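Local coordinates for ferrichrome ABC transporter substrate-binding protein (Staphylococcus pseudintermedius, PDB 5FLY), which probably binds ferrichrome-type iron siderophores as the substrate-binding component of an ABC import system, at residues K3-K14 with K18-V29. Sequence-based numbering, arbitrary orientation.
Sequences KETKAFNLKTAK and KIDIPKDPKRIV. With CD (cadmium ion), chain D.
With CG of Lys-6 held between its own backbone N and carbonyl carbon (chi1 67°), the extended chain leaves the sheet, passes Pro-22 O, which lies 3.4 Å from Lys-6 CE, and NZ gives a hydrogen bond of 2.8 Å to Lys-23 O, tilted from that carbonyl's plane. Ile-21 takes the same kind of first torsion for CG1 (64°), and this lays CD1 across the lysine, 3.8 Å from Lys-6 CE, while CD1 also meets Phe-8 CB. Farther along, Ile-19 CD1 rests 3.7 Å from Leu-10 CD2.

Lys-6, Phe-8, Ile-19 and Ile-21 share one face of the antiparallel beta hairpin made of strands 5-12 and 15-22, with Leu-10 beside Ile-19. Paired backbone bonds join Lys-6 with Ile-21 and Phe-8 with Ile-19; at the strand ends, Lys-23 N adds a hydrogen bond of 3.0 Å to Glu-4 O. Phe-8 and Leu-10 press this face onto strand 103-106, with Phe-8 also reaching helix 113-124.

The opposite face, with Ala-7, Asn-9, Lys-18 and Asp-20, is largely polar: Lys-18 lies alongside Asn-9, with a weak hydrogen bond from Lys-18 NZ to Asn-9 OD1 at 3.2 Å. A water links Thr-5 OG1 to Asp-20 OD1.

Lys-6 NZ also donates to the carbonyls of Asp-122 and Ile-123, so three backbone oxygens grip the ammonium, fastening the hairpin to the end of helix 113-124 and probably stabilising its positive charge.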
# COMPACT_ATOMS: atom_id res chain seq x y z
N LYS A 3 28.35 5.31 -16.91
CA LYS A 3 27.42 6.42 -16.75
C LYS A 3 27.52 7.05 -15.35
O LYS A 3 27.91 6.37 -14.39
CB LYS A 3 25.99 5.95 -17.03
CG LYS A 3 25.78 5.39 -18.44
CD LYS A 3 26.26 6.37 -19.51
CE LYS A 3 25.71 6.04 -20.90
NZ LYS A 3 26.21 4.75 -21.45
N GLU A 4 27.19 8.34 -15.26
CA GLU A 4 27.13 9.08 -14.00
C GLU A 4 26.37 8.30 -12.93
O GLU A 4 25.30 7.77 -13.21
CB GLU A 4 26.44 10.46 -14.18
CG GLU A 4 26.51 11.23 -15.56
CD GLU A 4 26.79 12.72 -15.35
OE1 GLU A 4 27.34 13.07 -14.28
OE2 GLU A 4 26.46 13.54 -16.23
N THR A 5 26.90 8.23 -11.71
CA THR A 5 26.18 7.60 -10.59
C THR A 5 25.84 8.60 -9.49
O THR A 5 26.38 9.70 -9.44
CB THR A 5 26.98 6.45 -9.95
OG1 THR A 5 28.14 6.98 -9.30
CG2 THR A 5 27.39 5.42 -10.99
N LYS A 6 24.93 8.20 -8.60
CA LYS A 6 24.64 8.94 -7.37
C LYS A 6 24.39 7.93 -6.26
O LYS A 6 24.03 6.78 -6.51
CB LYS A 6 23.43 9.85 -7.54
CG LYS A 6 22.13 9.09 -7.74
CD LYS A 6 20.95 9.99 -8.07
CE LYS A 6 19.75 9.17 -8.53
NZ LYS A 6 18.80 9.96 -9.32
N ALA A 7 24.56 8.38 -5.02
CA ALA A 7 24.28 7.52 -3.88
C ALA A 7 22.82 7.67 -3.48
O ALA A 7 22.35 8.78 -3.21
CB ALA A 7 25.19 7.86 -2.71
N PHE A 8 22.09 6.55 -3.49
CA PHE A 8 20.76 6.51 -2.90
C PHE A 8 20.90 6.06 -1.46
O PHE A 8 21.49 5.03 -1.19
CB PHE A 8 19.85 5.56 -3.67
CG PHE A 8 18.51 5.43 -3.06
CD1 PHE A 8 17.56 6.42 -3.26
CD2 PHE A 8 18.20 4.36 -2.25
CE1 PHE A 8 16.32 6.32 -2.70
CE2 PHE A 8 16.97 4.26 -1.66
CZ PHE A 8 16.01 5.24 -1.89
N ASN A 9 20.37 6.85 -0.53
CA ASN A 9 20.50 6.55 0.88
C ASN A 9 19.32 5.74 1.39
O ASN A 9 18.27 6.28 1.74
CB ASN A 9 20.63 7.85 1.66
CG ASN A 9 21.82 8.66 1.20
OD1 ASN A 9 22.93 8.13 1.07
ND2 ASN A 9 21.60 9.95 0.94
N LEU A 10 19.49 4.42 1.42
CA LEU A 10 18.43 3.51 1.82
C LEU A 10 18.34 3.38 3.34
O LEU A 10 19.34 3.10 3.99
CB LEU A 10 18.67 2.13 1.20
CG LEU A 10 17.68 1.01 1.54
CD1 LEU A 10 16.29 1.34 1.00
CD2 LEU A 10 18.18 -0.31 1.00
N LYS A 11 17.15 3.58 3.89
CA LYS A 11 16.92 3.34 5.31
C LYS A 11 16.82 1.85 5.59
O LYS A 11 15.99 1.18 5.00
CB LYS A 11 15.65 4.03 5.79
CG LYS A 11 15.62 5.52 5.54
CD LYS A 11 14.33 6.14 6.07
CE LYS A 11 14.65 7.26 7.04
NZ LYS A 11 13.44 7.79 7.73
N THR A 12 17.66 1.36 6.50
CA THR A 12 17.70 -0.05 6.84
C THR A 12 17.77 -0.23 8.35
O THR A 12 17.91 0.75 9.09
CB THR A 12 18.92 -0.76 6.22
OG1 THR A 12 20.10 -0.36 6.93
CG2 THR A 12 19.09 -0.43 4.74
N ALA A 13 17.70 -1.48 8.79
CA ALA A 13 17.83 -1.82 10.20
C ALA A 13 19.15 -1.32 10.77
O ALA A 13 19.24 -0.98 11.95
CB ALA A 13 17.72 -3.32 10.41
N LYS A 14 20.17 -1.27 9.92
CA LYS A 14 21.52 -0.88 10.32
C LYS A 14 21.74 0.62 10.22
O LYS A 14 22.85 1.10 10.47
CB LYS A 14 22.56 -1.60 9.46
CG LYS A 14 22.40 -3.11 9.45
CD LYS A 14 23.23 -3.75 8.34
CE LYS A 14 22.93 -5.24 8.25
NZ LYS A 14 23.71 -5.95 7.19
N LYS A 18 24.28 3.26 1.77
CA LYS A 18 24.49 4.00 0.55
C LYS A 18 24.62 3.03 -0.60
O LYS A 18 25.46 2.14 -0.58
CB LYS A 18 25.73 4.88 0.63
CG LYS A 18 25.55 6.09 1.52
CD LYS A 18 26.65 7.11 1.30
CE LYS A 18 26.13 8.53 1.46
NZ LYS A 18 25.57 8.75 2.83
N ILE A 19 23.77 3.22 -1.59
CA ILE A 19 23.75 2.36 -2.76
C ILE A 19 23.98 3.21 -3.99
O ILE A 19 23.20 4.10 -4.29
CB ILE A 19 22.42 1.61 -2.86
CG1 ILE A 19 22.19 0.79 -1.58
CG2 ILE A 19 22.39 0.74 -4.12
CD1 ILE A 19 20.87 0.11 -1.51
N ASP A 20 25.08 2.95 -4.71
CA ASP A 20 25.37 3.69 -5.93
C ASP A 20 24.46 3.23 -7.07
O ASP A 20 24.44 2.06 -7.44
CB ASP A 20 26.86 3.53 -6.30
CG ASP A 20 27.81 4.32 -5.36
OD1 ASP A 20 27.53 5.49 -4.99
OD2 ASP A 20 28.86 3.77 -4.96
N ILE A 21 23.69 4.17 -7.62
CA ILE A 21 22.76 3.89 -8.71
C ILE A 21 22.96 4.90 -9.83
O ILE A 21 23.66 5.90 -9.64
CB ILE A 21 21.29 3.92 -8.22
CG1 ILE A 21 20.88 5.32 -7.73
CG2 ILE A 21 21.10 2.88 -7.11
CD1 ILE A 21 19.38 5.48 -7.64
N PRO A 22 22.38 4.66 -11.01
CA PRO A 22 22.54 5.67 -12.06
C PRO A 22 21.95 7.01 -11.63
O PRO A 22 20.93 7.05 -10.95
CB PRO A 22 21.77 5.07 -13.25
CG PRO A 22 21.71 3.62 -12.97
CD PRO A 22 21.60 3.50 -11.48
N LYS A 23 22.60 8.10 -12.01
CA LYS A 23 22.04 9.43 -11.80
C LYS A 23 20.70 9.57 -12.51
O LYS A 23 19.76 10.15 -11.98
CB LYS A 23 23.01 10.51 -12.30
CG LYS A 23 22.54 11.92 -12.05
CD LYS A 23 23.63 12.95 -12.38
CE LYS A 23 23.86 13.12 -13.89
NZ LYS A 23 22.67 13.67 -14.63
N ASP A 24 20.65 9.03 -13.73
CA ASP A 24 19.42 8.96 -14.51
C ASP A 24 19.15 7.54 -14.98
O ASP A 24 19.60 7.13 -16.05
CB ASP A 24 19.54 9.90 -15.71
CG ASP A 24 18.27 9.93 -16.57
OD1 ASP A 24 17.16 9.52 -16.12
OD2 ASP A 24 18.39 10.43 -17.71
N PRO A 25 18.41 6.76 -14.17
CA PRO A 25 18.17 5.37 -14.53
C PRO A 25 17.37 5.24 -15.83
O PRO A 25 16.32 5.87 -15.98
CB PRO A 25 17.38 4.82 -13.32
CG PRO A 25 17.70 5.75 -12.20
CD PRO A 25 17.88 7.09 -12.84
N LYS A 26 17.89 4.44 -16.75
CA LYS A 26 17.33 4.29 -18.09
C LYS A 26 16.57 2.98 -18.27
O LYS A 26 15.78 2.86 -19.19
CB LYS A 26 18.45 4.35 -19.14
CG LYS A 26 19.22 5.67 -19.16
CD LYS A 26 18.31 6.85 -19.47
CE LYS A 26 19.14 8.07 -19.86
NZ LYS A 26 18.28 9.26 -20.15
N ARG A 27 16.82 1.99 -17.41
CA ARG A 27 16.25 0.66 -17.58
C ARG A 27 16.02 0.04 -16.21
O ARG A 27 16.81 -0.76 -15.74
CB ARG A 27 17.16 -0.24 -18.43
CG ARG A 27 17.38 0.27 -19.85
CD ARG A 27 18.13 -0.75 -20.70
NE ARG A 27 17.35 -1.97 -20.91
CZ ARG A 27 16.34 -2.08 -21.78
NH1 ARG A 27 16.00 -1.04 -22.51
NH2 ARG A 27 15.68 -3.22 -21.88
N ILE A 28 14.90 0.41 -15.59
CA ILE A 28 14.55 -0.04 -14.26
C ILE A 28 13.68 -1.27 -14.34
O ILE A 28 12.72 -1.30 -15.11
CB ILE A 28 13.80 1.03 -13.45
CG1 ILE A 28 14.56 2.35 -13.45
CG2 ILE A 28 13.55 0.56 -12.01
CD1 ILE A 28 13.87 3.46 -12.67
N VAL A 29 14.00 -2.30 -13.56
CA VAL A 29 13.11 -3.43 -13.38
C VAL A 29 12.60 -3.36 -11.96
O VAL A 29 13.38 -3.36 -11.02
CB VAL A 29 13.82 -4.77 -13.64
CG1 VAL A 29 12.95 -5.96 -13.18
CG2 VAL A 29 14.18 -4.86 -15.13
CD CD D . 25.41 11.94 -17.49
O HOH W 1 23.40 8.38 -15.16
O HOH W 2 27.74 7.87 -6.74
O HOH W 3 26.77 13.05 -19.00